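Local coordinates for protein cell divisionFtsK/SpoIIIE (Thermomonospora curvata, PDB 4NH0) that hydrolyses ATP weakly as part of the ESX type VII secretion system, which exports EsxA and EsxB, and might act as its translocase, at residues A[259-264]-A[579-584]; A[521-526]-A[573-578]; A[355-360]-A[587-592]; A[276-281]-A[294-299]. One frame throughout, in Å; residues are numbered along the deposited sequence.

Contact 1: residues A[259-264]-A[579-584]; sequences NPYNLD and VVRQLA
Q582 reaches out from helix 575-583 and sets both ends of its amide against the backbone of P260, inside a type I turn from N259 to N262, and of L263, just after it. Its CG stands anti to its own carbonyl carbon (chi1 -52°) and the chain beyond is extended, which carries the amide straight into the turn. On one side NE2 donates to P260 O at 3.0 Å, in the carbonyl plane and on a lone pair. On the other, OE1 accepts from L263 N at 2.9 Å in a fairly straight bond (160° at the hydrogen). A weak bond from NE2 back to V578 O adds a tie to the helix itself.

The side chain of L263 runs at about a right angle to that of Q582, its CB 3.3 Å from Q582 OE1. Its far end turns to apolar neighbours: CD1 lies 3.7 Å from L583 CD2, again crosswise, and 4.1 Å from V579 CG1. Farther out on the exposed side, Y261 meets R581 obliquely, NH2 being 4.1 Å from Y261 CD1 with ring and guanidinium planes 43° apart.

One amide thus serves a carbonyl of the turn and the N-H that follows it, while leucine and valine methyls pack beside it. This pairing fixes the rotation of the glutamine amide, since turning it over would set oxygen against oxygen and N-H against N-H.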
loop_
_atom_site.group_PDB
_atom_site.type_symbol
_atom_site.label_atom_id
_atom_site.label_comp_id
_atom_site.label_asym_id
_atom_site.label_seq_id
_atom_site.Cartn_x
_atom_site.Cartn_y
_atom_site.Cartn_z
ATOM N N ASN A 259 3.381 55.282 26.354
ATOM C CA ASN A 259 3.059 54.131 27.188
ATOM C C ASN A 259 3.048 52.829 26.394
ATOM O O ASN A 259 2.099 52.550 25.663
ATOM C CB ASN A 259 1.707 54.338 27.874
ATOM C CG ASN A 259 1.442 53.315 28.959
ATOM O OD1 ASN A 259 2.338 52.578 29.368
ATOM N ND2 ASN A 259 0.204 53.270 29.439
ATOM N N PRO A 260 4.114 52.029 26.538
ATOM C CA PRO A 260 4.263 50.748 25.841
ATOM C C PRO A 260 3.274 49.693 26.327
ATOM O O PRO A 260 2.866 48.832 25.551
ATOM C CB PRO A 260 5.701 50.329 26.175
ATOM C CG PRO A 260 6.378 51.577 26.644
ATOM C CD PRO A 260 5.310 52.362 27.327
ATOM N N TYR A 261 2.897 49.763 27.600
ATOM C CA TYR A 261 2.024 48.755 28.192
ATOM C C TYR A 261 0.555 48.980 27.847
ATOM O O TYR A 261 -0.312 48.213 28.268
ATOM C CB TYR A 261 2.204 48.725 29.711
ATOM C CG TYR A 261 3.553 48.203 30.151
ATOM C CD1 TYR A 261 3.758 46.846 30.361
ATOM C CD2 TYR A 261 4.620 49.066 30.356
ATOM C CE1 TYR A 261 4.989 46.363 30.761
ATOM C CE2 TYR A 261 5.854 48.593 30.758
ATOM C CZ TYR A 261 6.033 47.241 30.959
ATOM O OH TYR A 261 7.260 46.763 31.359
ATOM N N ASN A 262 0.278 50.028 27.081
ATOM C CA ASN A 262 -1.082 50.304 26.636
ATOM C C ASN A 262 -1.117 50.649 25.153
ATOM O O ASN A 262 -1.391 51.788 24.774
ATOM C CB ASN A 262 -1.697 51.439 27.457
ATOM C CG ASN A 262 -3.178 51.620 27.184
ATOM O OD1 ASN A 262 -3.845 50.711 26.689
ATOM N ND2 ASN A 262 -3.699 52.797 27.507
ATOM N N LEU A 263 -0.832 49.659 24.315
ATOM C CA LEU A 263 -0.836 49.858 22.873
ATOM C C LEU A 263 -2.234 49.687 22.299
ATOM O O LEU A 263 -2.957 48.761 22.664
ATOM C CB LEU A 263 0.128 48.887 22.190
ATOM C CG LEU A 263 1.598 48.968 22.606
ATOM C CD1 LEU A 263 2.452 48.058 21.739
ATOM C CD2 LEU A 263 2.100 50.401 22.541
ATOM N N ASP A 264 -2.611 50.589 21.403
ATOM C CA ASP A 264 -3.885 50.492 20.709
ATOM C C ASP A 264 -3.632 50.218 19.233
ATOM O O ASP A 264 -3.233 51.115 18.492
ATOM C CB ASP A 264 -4.703 51.773 20.893
ATOM C CG ASP A 264 -6.142 51.627 20.428
ATOM O OD1 ASP A 264 -6.466 50.620 19.766
ATOM O OD2 ASP A 264 -6.952 52.528 20.726
ATOM N N VAL A 579 5.308 43.980 23.607
ATOM C CA VAL A 579 4.656 44.445 22.390
ATOM C C VAL A 579 3.841 43.339 21.728
ATOM O O VAL A 579 2.636 43.484 21.532
ATOM C CB VAL A 579 5.679 44.990 21.378
ATOM C CG1 VAL A 579 5.009 45.268 20.045
ATOM C CG2 VAL A 579 6.340 46.247 21.915
ATOM N N VAL A 580 4.505 42.236 21.394
ATOM C CA VAL A 580 3.869 41.118 20.700
ATOM C C VAL A 580 2.647 40.597 21.454
ATOM O O VAL A 580 1.636 40.244 20.846
ATOM C CB VAL A 580 4.865 39.959 20.486
ATOM C CG1 VAL A 580 4.191 38.790 19.787
ATOM C CG2 VAL A 580 6.065 40.434 19.686
ATOM N N ARG A 581 2.742 40.572 22.779
ATOM C CA ARG A 581 1.656 40.103 23.634
ATOM C C ARG A 581 0.357 40.867 23.392
ATOM O O ARG A 581 -0.732 40.298 23.470
ATOM C CB ARG A 581 2.061 40.220 25.105
ATOM C CG ARG A 581 1.000 39.783 26.098
ATOM C CD ARG A 581 1.493 39.976 27.521
ATOM N NE ARG A 581 1.826 41.372 27.793
ATOM C CZ ARG A 581 2.516 41.785 28.850
ATOM N NH1 ARG A 581 2.957 40.907 29.741
ATOM N NH2 ARG A 581 2.770 43.076 29.015
ATOM N N GLN A 582 0.479 42.154 23.087
ATOM C CA GLN A 582 -0.689 43.007 22.898
ATOM C C GLN A 582 -1.188 42.992 21.456
ATOM O O GLN A 582 -2.384 43.126 21.206
ATOM C CB GLN A 582 -0.369 44.441 23.322
ATOM C CG GLN A 582 0.229 44.553 24.712
ATOM C CD GLN A 582 0.513 45.987 25.109
ATOM O OE1 GLN A 582 -0.223 46.902 24.743
ATOM N NE2 GLN A 582 1.588 46.191 25.861
ATOM N N LEU A 583 -0.269 42.828 20.511
ATOM C CA LEU A 583 -0.622 42.860 19.096
ATOM C C LEU A 583 -1.139 41.515 18.599
ATOM O O LEU A 583 -1.869 41.451 17.611
ATOM C CB LEU A 583 0.578 43.298 18.253
ATOM C CG LEU A 583 0.810 44.804 18.102
ATOM C CD1 LEU A 583 -0.483 45.505 17.727
ATOM C CD2 LEU A 583 1.399 45.412 19.360
ATOM N N ALA A 584 -0.760 40.442 19.286
ATOM C CA ALA A 584 -1.183 39.101 18.901
ATOM C C ALA A 584 -2.693 38.937 19.036
ATOM O O ALA A 584 -3.275 39.294 20.059
ATOM C CB ALA A 584 -0.463 38.057 19.737
#

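Contact 2: residues A[521-526]-A[573-578]; sequences AYVSGP and ESLFDV
G525 and V523 turn their carbonyls onto the opening turn of helix 575-583, giving two backbone hydrogen bonds. L575 N donates to G525 O, modelled at 2.5 Å, a length too short to be trusted at this resolution. F576 N reaches V523 O at 2.7 Å, a weak bond because it is bent to 122° at the hydrogen. A CA-H...O contact accompanies them, with S574 CA 3.4 Å from G525 O.

The capping bonds lie within the helix start. S574 is the N-cap, and its OG, held between the backbone N and carbonyl carbon (chi1 64°), accepts weakly from D577 N at 3.4 Å. The same hydroxyl donates weakly to D577 OD2 at 2.8 Å.

Apolar contacts fill in the rest. V523 CG2 comes to the edge of the F576 ring, 4.1 Å from CD2, and V523 CB lies 4.4 Å from L575 CD2.

Polar and cation-pi contacts join both segments to helix 317-329: R322 makes a cation-pi interaction with the F576 ring, and S524 OG is hydrogen-bonded to E319.

The result is a helix N-terminus whose first three N-H groups are met in turn by two loop carbonyls and an N-cap serine. It sits against helix 317-329, whose start belongs to the predicted P-loop (Walker A) of the first FtsK domain; the side chain of S524 lies about 8 Å from that of S318 in the predicted ATP site.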
loop_
_atom_site.group_PDB
_atom_site.type_symbol
_atom_site.label_atom_id
_atom_site.label_comp_id
_atom_site.label_asym_id
_atom_site.label_seq_id
_atom_site.Cartn_x
_atom_site.Cartn_y
_atom_site.Cartn_z
ATOM N N ALA A 521 18.401 50.588 17.104
ATOM C CA ALA A 521 17.664 50.527 18.357
ATOM C C ALA A 521 17.494 49.075 18.776
ATOM O O ALA A 521 17.739 48.165 17.986
ATOM C CB ALA A 521 16.313 51.206 18.216
ATOM N N TYR A 522 17.077 48.854 20.018
ATOM C CA TYR A 522 16.878 47.497 20.508
ATOM C C TYR A 522 15.435 47.264 20.936
ATOM O O TYR A 522 14.697 48.209 21.210
ATOM C CB TYR A 522 17.829 47.196 21.669
ATOM C CG TYR A 522 17.620 48.052 22.898
ATOM C CD1 TYR A 522 16.756 47.652 23.910
ATOM C CD2 TYR A 522 18.297 49.255 23.054
ATOM C CE1 TYR A 522 16.565 48.428 25.036
ATOM C CE2 TYR A 522 18.112 50.039 24.178
ATOM C CZ TYR A 522 17.246 49.619 25.165
ATOM O OH TYR A 522 17.059 50.395 26.287
ATOM N N VAL A 523 15.041 45.996 20.988
ATOM C CA VAL A 523 13.692 45.618 21.388
ATOM C C VAL A 523 13.727 44.480 22.402
ATOM O O VAL A 523 12.694 44.075 22.932
ATOM C CB VAL A 523 12.841 45.187 20.178
ATOM C CG1 VAL A 523 12.555 46.375 19.278
ATOM C CG2 VAL A 523 13.540 44.082 19.406
ATOM N N SER A 524 14.926 43.971 22.667
ATOM C CA SER A 524 15.096 42.832 23.561
ATOM C C SER A 524 15.477 43.268 24.972
ATOM O O SER A 524 16.088 42.506 25.721
ATOM C CB SER A 524 16.153 41.877 23.005
ATOM O OG SER A 524 15.798 41.423 21.712
ATOM N N GLY A 525 15.114 44.495 25.328
ATOM C CA GLY A 525 15.396 45.016 26.653
ATOM C C GLY A 525 14.139 45.488 27.357
ATOM O O GLY A 525 13.049 45.419 26.795
ATOM N N PRO A 526 14.283 45.959 28.605
ATOM C CA PRO A 526 13.175 46.525 29.377
ATOM C C PRO A 526 13.082 48.037 29.195
ATOM O O PRO A 526 13.869 48.602 28.438
ATOM C CB PRO A 526 13.551 46.171 30.811
ATOM C CG PRO A 526 15.049 46.261 30.804
ATOM C CD PRO A 526 15.507 45.844 29.417
ATOM N N GLU A 573 11.067 41.470 31.921
ATOM C CA GLU A 573 10.578 41.018 30.624
ATOM C C GLU A 573 10.989 41.995 29.528
ATOM O O GLU A 573 11.000 43.209 29.737
ATOM C CB GLU A 573 9.057 40.840 30.644
ATOM C CG GLU A 573 8.272 42.105 30.945
ATOM C CD GLU A 573 6.780 41.922 30.746
ATOM O OE1 GLU A 573 6.373 40.858 30.235
ATOM O OE2 GLU A 573 6.013 42.843 31.097
ATOM N N SER A 574 11.332 41.460 28.361
ATOM C CA SER A 574 11.809 42.280 27.253
ATOM C C SER A 574 10.689 43.109 26.641
ATOM O O SER A 574 9.514 42.759 26.748
ATOM C CB SER A 574 12.453 41.401 26.179
ATOM O OG SER A 574 11.504 40.519 25.605
ATOM N N LEU A 575 11.064 44.212 25.998
ATOM C CA LEU A 575 10.104 45.074 25.318
ATOM C C LEU A 575 9.443 44.322 24.173
ATOM O O LEU A 575 8.289 44.577 23.835
ATOM C CB LEU A 575 10.792 46.342 24.803
ATOM C CG LEU A 575 9.936 47.430 24.151
ATOM C CD1 LEU A 575 10.467 48.800 24.530
ATOM C CD2 LEU A 575 9.913 47.279 22.639
ATOM N N PHE A 576 10.189 43.396 23.580
ATOM C CA PHE A 576 9.681 42.565 22.497
ATOM C C PHE A 576 8.443 41.795 22.936
ATOM O O PHE A 576 7.400 41.858 22.286
ATOM C CB PHE A 576 10.763 41.594 22.021
ATOM C CG PHE A 576 10.361 40.767 20.833
ATOM C CD1 PHE A 576 9.759 39.531 21.000
ATOM C CD2 PHE A 576 10.593 41.225 19.547
ATOM C CE1 PHE A 576 9.391 38.771 19.908
ATOM C CE2 PHE A 576 10.228 40.468 18.451
ATOM C CZ PHE A 576 9.627 39.240 18.633
ATOM N N ASP A 577 8.569 41.075 24.046
ATOM C CA ASP A 577 7.478 40.263 24.571
ATOM C C ASP A 577 6.257 41.109 24.913
ATOM O O ASP A 577 5.125 40.710 24.647
ATOM C CB ASP A 577 7.938 39.491 25.808
ATOM C CG ASP A 577 9.041 38.498 25.499
ATOM O OD1 ASP A 577 9.038 37.933 24.386
ATOM O OD2 ASP A 577 9.910 38.285 26.369
ATOM N N VAL A 578 6.495 42.278 25.499
ATOM C CA VAL A 578 5.416 43.176 25.894
ATOM C C VAL A 578 4.609 43.642 24.685
ATOM O O VAL A 578 3.380 43.686 24.727
ATOM C CB VAL A 578 5.957 44.407 26.647
ATOM C CG1 VAL A 578 4.826 45.360 26.998
ATOM C CG2 VAL A 578 6.701 43.976 27.899
#

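Contact 3: residues A[355-360]-A[587-592]; sequences GLRHVS and GPEPHQ
Strand 359-364, the outermost strand at one end of the first ten-stranded sheet, turns a corner at S360, next to its first residue, where S360 and R357 receive the extended segment 587-592. S360 OG donates to H591 O at 2.7 Å, approaching 29° out of the carbonyl plane. Its torsion explains the reach: OG stands anti to the backbone N (chi1 173°), beside the carbonyl carbon. The same oxygen is also hydrogen-bonded to I593 N, and an alanine here would probably leave both the H591 carbonyl and the I593 amide without this mate, loosening the segment's hold on the strand.

P590 packs into the corner itself. Its ring atom CG lies 3.5 Å from V359 O, and CB is 4.1 Å from S360 CB, with R357 O close to the CB, CG and CD side of the ring.

R357, bent at chi2 (-68°), turns its chain across that of E589 at a slant. Its CD meets E589 CG at 3.7 Å, and that CG lies over one face of the guanidinium. The charged ends do not meet, R357 NE and E589 OE2 being 4.7 Å apart. Further on, H591 touches E383 and R386 of helix 371-394.

Such a proline-bearing segment, laid beside an edge strand without pairing with it, is consistent with an interdomain linker docked on the P-loop ATPase sheet of the first FtsK domain.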
loop_
_atom_site.group_PDB
_atom_site.type_symbol
_atom_site.label_atom_id
_atom_site.label_comp_id
_atom_site.label_asym_id
_atom_site.label_seq_id
_atom_site.Cartn_x
_atom_site.Cartn_y
_atom_site.Cartn_z
ATOM N N GLY A 355 3.070 34.826 17.317
ATOM C CA GLY A 355 1.836 35.446 17.767
ATOM C C GLY A 355 1.286 36.496 16.822
ATOM O O GLY A 355 0.077 36.717 16.764
ATOM N N LEU A 356 2.173 37.145 16.076
ATOM C CA LEU A 356 1.770 38.208 15.163
ATOM C C LEU A 356 0.962 37.669 13.989
ATOM O O LEU A 356 1.313 36.649 13.397
ATOM C CB LEU A 356 2.996 38.963 14.648
ATOM C CG LEU A 356 3.895 39.597 15.710
ATOM C CD1 LEU A 356 5.012 40.396 15.060
ATOM C CD2 LEU A 356 3.082 40.473 16.647
ATOM N N ARG A 357 -0.120 38.364 13.657
ATOM C CA ARG A 357 -0.966 37.980 12.533
ATOM C C ARG A 357 -0.306 38.334 11.207
ATOM O O ARG A 357 -0.750 37.899 10.146
ATOM C CB ARG A 357 -2.334 38.656 12.635
ATOM C CG ARG A 357 -3.165 38.209 13.825
ATOM C CD ARG A 357 -3.598 36.760 13.684
ATOM N NE ARG A 357 -4.540 36.369 14.727
ATOM C CZ ARG A 357 -5.850 36.584 14.666
ATOM N NH1 ARG A 357 -6.375 37.190 13.610
ATOM N NH2 ARG A 357 -6.636 36.197 15.661
ATOM N N HIS A 358 0.753 39.133 11.270
ATOM C CA HIS A 358 1.485 39.524 10.075
ATOM C C HIS A 358 2.289 38.354 9.526
ATOM O O HIS A 358 2.473 38.224 8.318
ATOM C CB HIS A 358 2.421 40.696 10.372
ATOM C CG HIS A 358 1.746 41.869 11.009
ATOM N ND1 HIS A 358 1.355 41.876 12.331
ATOM C CD2 HIS A 358 1.403 43.080 10.510
ATOM C CE1 HIS A 358 0.797 43.038 12.617
ATOM N NE2 HIS A 358 0.813 43.787 11.528
ATOM N N VAL A 359 2.768 37.502 10.425
ATOM C CA VAL A 359 3.657 36.414 10.042
ATOM C C VAL A 359 2.908 35.233 9.441
ATOM O O VAL A 359 2.141 34.557 10.124
ATOM C CB VAL A 359 4.473 35.919 11.243
ATOM C CG1 VAL A 359 5.475 34.878 10.793
ATOM C CG2 VAL A 359 5.180 37.083 11.914
ATOM N N SER A 360 3.142 34.988 8.157
ATOM C CA SER A 360 2.531 33.859 7.471
ATOM C C SER A 360 3.281 32.567 7.764
ATOM O O SER A 360 2.677 31.499 7.864
ATOM C CB SER A 360 2.485 34.106 5.963
ATOM O OG SER A 360 2.032 32.954 5.277
ATOM N N GLY A 587 -6.331 41.505 13.904
ATOM C CA GLY A 587 -6.154 41.586 12.467
ATOM C C GLY A 587 -6.418 40.274 11.755
ATOM O O GLY A 587 -6.405 39.213 12.377
ATOM N N PRO A 588 -6.661 40.346 10.437
ATOM C CA PRO A 588 -6.932 39.179 9.590
ATOM C C PRO A 588 -5.771 38.192 9.573
ATOM O O PRO A 588 -4.627 38.601 9.382
ATOM C CB PRO A 588 -7.135 39.793 8.201
ATOM C CG PRO A 588 -7.505 41.211 8.458
ATOM C CD PRO A 588 -6.734 41.603 9.677
ATOM N N GLU A 589 -6.065 36.911 9.771
ATOM C CA GLU A 589 -5.033 35.882 9.717
ATOM C C GLU A 589 -4.483 35.768 8.299
ATOM O O GLU A 589 -5.237 35.829 7.331
ATOM C CB GLU A 589 -5.582 34.537 10.198
ATOM C CG GLU A 589 -4.981 34.077 11.518
ATOM C CD GLU A 589 -5.533 32.747 11.985
ATOM O OE1 GLU A 589 -6.648 32.381 11.560
ATOM O OE2 GLU A 589 -4.849 32.065 12.777
ATOM N N PRO A 590 -3.158 35.602 8.179
ATOM C CA PRO A 590 -2.467 35.671 6.889
ATOM C C PRO A 590 -2.708 34.458 6.001
ATOM O O PRO A 590 -3.063 33.388 6.493
ATOM C CB PRO A 590 -0.997 35.751 7.295
ATOM C CG PRO A 590 -0.938 34.979 8.563
ATOM C CD PRO A 590 -2.234 35.262 9.276
ATOM N N HIS A 591 -2.516 34.638 4.700
ATOM C CA HIS A 591 -2.583 33.533 3.756
ATOM C C HIS A 591 -1.376 32.624 3.935
ATOM O O HIS A 591 -0.234 33.080 3.883
ATOM C CB HIS A 591 -2.651 34.056 2.321
ATOM C CG HIS A 591 -2.481 32.992 1.282
ATOM N ND1 HIS A 591 -3.269 31.863 1.236
ATOM C CD2 HIS A 591 -1.612 32.887 0.249
ATOM C CE1 HIS A 591 -2.893 31.106 0.221
ATOM N NE2 HIS A 591 -1.889 31.705 -0.395
ATOM N N GLN A 592 -1.632 31.339 4.150
ATOM C CA GLN A 592 -0.560 30.378 4.380
ATOM C C GLN A 592 0.259 30.134 3.118
ATOM O O GLN A 592 -0.260 29.649 2.114
ATOM C CB GLN A 592 -1.133 29.056 4.895
ATOM C CG GLN A 592 -1.861 29.173 6.222
ATOM C CD GLN A 592 -0.941 29.569 7.358
ATOM O OE1 GLN A 592 0.242 29.231 7.361
ATOM N NE2 GLN A 592 -1.480 30.296 8.330
#

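Contact 4: residues A[276-281]-A[294-299]; sequences NRLRVP and DIKESA
R279 and D294 form an antiparallel non-hydrogen-bonded pair with their CA atoms 4.2 Å apart, where R279 ends a type II turn that began at N276. Just beyond the pair, I295 N donates to L278 O at 3.3 Å in a nearly straight bond (158°).

The side chains of R279 and D294 lie on the same face of the sheet and cross obliquely. R279 NE approaches D294 OD2 at 3.4 Å, a weak hydrogen bond that is part of a salt bridge, with guanidinium and carboxylate planes 43° apart. Because the arginine is bent at chi3 (-83°), its NH1 also reaches E292, which makes a second salt bridge. A leucine in its place would probably cost E292 this salt bridge and leave D294 with just the long, less certain pairing to K296.

The other carboxylate oxygen, D294 OD1, accepts from K296 N at 3.3 Å, met from above the carboxylate plane, making an Asx turn. K296 NZ completes a salt-bridge network, though it is far from OD2 and less surely placed.

L278 points across to I295, the two side chains at about a right angle, with L278 CB 3.8 Å from I295 CG1. K296 runs past the turn as well, its CD 4.1 Å from R277 CB.

Strands 279-284 and 290-294 make a beta hairpin at the margin of the first ten-stranded sheet, and this contact closes its open end, where an Asx turn leads the chain off the outermost strand.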
loop_
_atom_site.group_PDB
_atom_site.type_symbol
_atom_site.label_atom_id
_atom_site.label_comp_id
_atom_site.label_asym_id
_atom_site.label_seq_id
_atom_site.Cartn_x
_atom_site.Cartn_y
_atom_site.Cartn_z
ATOM N N ASN A 276 5.297 57.652 4.237
ATOM C CA ASN A 276 5.452 56.906 5.481
ATOM C C ASN A 276 5.036 55.443 5.371
ATOM O O ASN A 276 5.179 54.681 6.327
ATOM C CB ASN A 276 4.657 57.580 6.601
ATOM C CG ASN A 276 5.387 58.764 7.198
ATOM O OD1 ASN A 276 6.026 58.649 8.243
ATOM N ND2 ASN A 276 5.297 59.910 6.536
ATOM N N ARG A 277 4.514 55.053 4.214
ATOM C CA ARG A 277 4.181 53.655 3.981
ATOM C C ARG A 277 5.455 52.832 3.860
ATOM O O ARG A 277 6.365 53.195 3.118
ATOM C CB ARG A 277 3.326 53.492 2.724
ATOM C CG ARG A 277 1.931 54.072 2.842
ATOM C CD ARG A 277 1.036 53.593 1.712
ATOM N NE ARG A 277 -0.281 54.218 1.762
ATOM C CZ ARG A 277 -0.675 55.189 0.947
ATOM N NH1 ARG A 277 0.147 55.641 0.010
ATOM N NH2 ARG A 277 -1.892 55.704 1.061
ATOM N N LEU A 278 5.512 51.732 4.606
ATOM C CA LEU A 278 6.665 50.836 4.611
ATOM C C LEU A 278 7.955 51.583 4.932
ATOM O O LEU A 278 9.025 51.237 4.435
ATOM C CB LEU A 278 6.787 50.111 3.269
ATOM C CG LEU A 278 6.140 48.727 3.165
ATOM C CD1 LEU A 278 4.732 48.721 3.734
ATOM C CD2 LEU A 278 6.129 48.261 1.720
ATOM N N ARG A 279 7.839 52.612 5.764
ATOM C CA ARG A 279 8.986 53.403 6.189
ATOM C C ARG A 279 9.029 53.493 7.707
ATOM O O ARG A 279 8.179 54.132 8.325
ATOM C CB ARG A 279 8.935 54.802 5.577
ATOM C CG ARG A 279 9.958 55.766 6.153
ATOM C CD ARG A 279 9.808 57.153 5.556
ATOM N NE ARG A 279 10.494 57.277 4.274
ATOM C CZ ARG A 279 11.661 57.890 4.112
ATOM N NH1 ARG A 279 12.274 58.441 5.150
ATOM N NH2 ARG A 279 12.217 57.957 2.910
ATOM N N VAL A 280 10.023 52.845 8.302
ATOM C CA VAL A 280 10.161 52.814 9.751
ATOM C C VAL A 280 11.581 53.171 10.173
ATOM O O VAL A 280 12.533 52.921 9.435
ATOM C CB VAL A 280 9.793 51.429 10.318
ATOM C CG1 VAL A 280 8.307 51.164 10.151
ATOM C CG2 VAL A 280 10.613 50.345 9.642
ATOM N N PRO A 281 11.729 53.774 11.363
ATOM C CA PRO A 281 13.060 54.079 11.892
ATOM C C PRO A 281 13.760 52.828 12.411
ATOM O O PRO A 281 13.109 51.957 12.987
ATOM C CB PRO A 281 12.765 55.054 13.032
ATOM C CG PRO A 281 11.403 54.682 13.484
ATOM C CD PRO A 281 10.661 54.276 12.243
ATOM N N ASP A 294 13.052 52.906 4.011
ATOM C CA ASP A 294 11.872 52.901 3.157
ATOM C C ASP A 294 12.024 51.867 2.047
ATOM O O ASP A 294 12.746 52.091 1.082
ATOM C CB ASP A 294 11.645 54.293 2.566
ATOM C CG ASP A 294 10.408 54.368 1.700
ATOM O OD1 ASP A 294 10.490 54.007 0.507
ATOM O OD2 ASP A 294 9.354 54.800 2.210
ATOM N N ILE A 295 11.340 50.736 2.184
ATOM C CA ILE A 295 11.516 49.632 1.247
ATOM C C ILE A 295 10.551 49.688 0.068
ATOM O O ILE A 295 10.384 48.703 -0.648
ATOM C CB ILE A 295 11.352 48.274 1.951
ATOM C CG1 ILE A 295 9.968 48.168 2.589
ATOM C CG2 ILE A 295 12.435 48.086 2.998
ATOM C CD1 ILE A 295 9.710 46.841 3.261
ATOM N N LYS A 296 9.916 50.837 -0.134
ATOM C CA LYS A 296 9.052 51.021 -1.294
ATOM C C LYS A 296 9.889 51.127 -2.559
ATOM O O LYS A 296 11.084 51.404 -2.492
ATOM C CB LYS A 296 8.184 52.269 -1.142
ATOM C CG LYS A 296 7.198 52.220 0.005
ATOM C CD LYS A 296 6.335 53.468 0.011
ATOM C CE LYS A 296 7.182 54.710 0.198
ATOM N NZ LYS A 296 6.369 55.953 0.159
ATOM N N GLU A 297 9.260 50.912 -3.709
ATOM C CA GLU A 297 9.953 51.040 -4.985
ATOM C C GLU A 297 10.459 52.465 -5.174
ATOM O O GLU A 297 9.920 53.405 -4.590
ATOM C CB GLU A 297 9.038 50.643 -6.144
ATOM C CG GLU A 297 7.737 51.423 -6.209
ATOM C CD GLU A 297 6.907 51.069 -7.428
ATOM O OE1 GLU A 297 7.456 50.448 -8.362
ATOM O OE2 GLU A 297 5.706 51.410 -7.453
ATOM N N SER A 298 11.497 52.615 -5.991
ATOM C CA SER A 298 12.122 53.914 -6.215
ATOM C C SER A 298 11.154 54.916 -6.835
ATOM O O SER A 298 11.258 56.119 -6.600
ATOM C CB SER A 298 13.352 53.762 -7.108
ATOM O OG SER A 298 13.015 53.133 -8.332
ATOM N N ALA A 299 10.211 54.411 -7.621
ATOM C CA ALA A 299 9.265 55.263 -8.330
ATOM C C ALA A 299 8.220 55.866 -7.396
ATOM O O ALA A 299 7.525 56.812 -7.764
ATOM C CB ALA A 299 8.584 54.478 -9.439
#

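Overall arrangement
From the N terminus, residues 259-264 open contact 1, which is closed only when helix 575-583 returns to them. Within that long loop, contact 4 closes first, across the open end of a hairpin, before contacts 2 and 3 begin. Contact 3 opens at 355-360 and closes at 587-592, so it crosses contact 1, and contact 2 is nested inside both. Contacts 1 and 2 share helix 575-583 and touch through E573, Y261, V578 and R581; contact 1 also meets contact 3 where L356 packs on V580 and L583. Contacts 3 and 4 reach opposite outer strands of the same sheet. Contacts 1, 2 and 3 bind the chain that follows the sheet to the first FtsK domain and the residues leading into it, while contact 4 closes the sheet's margin.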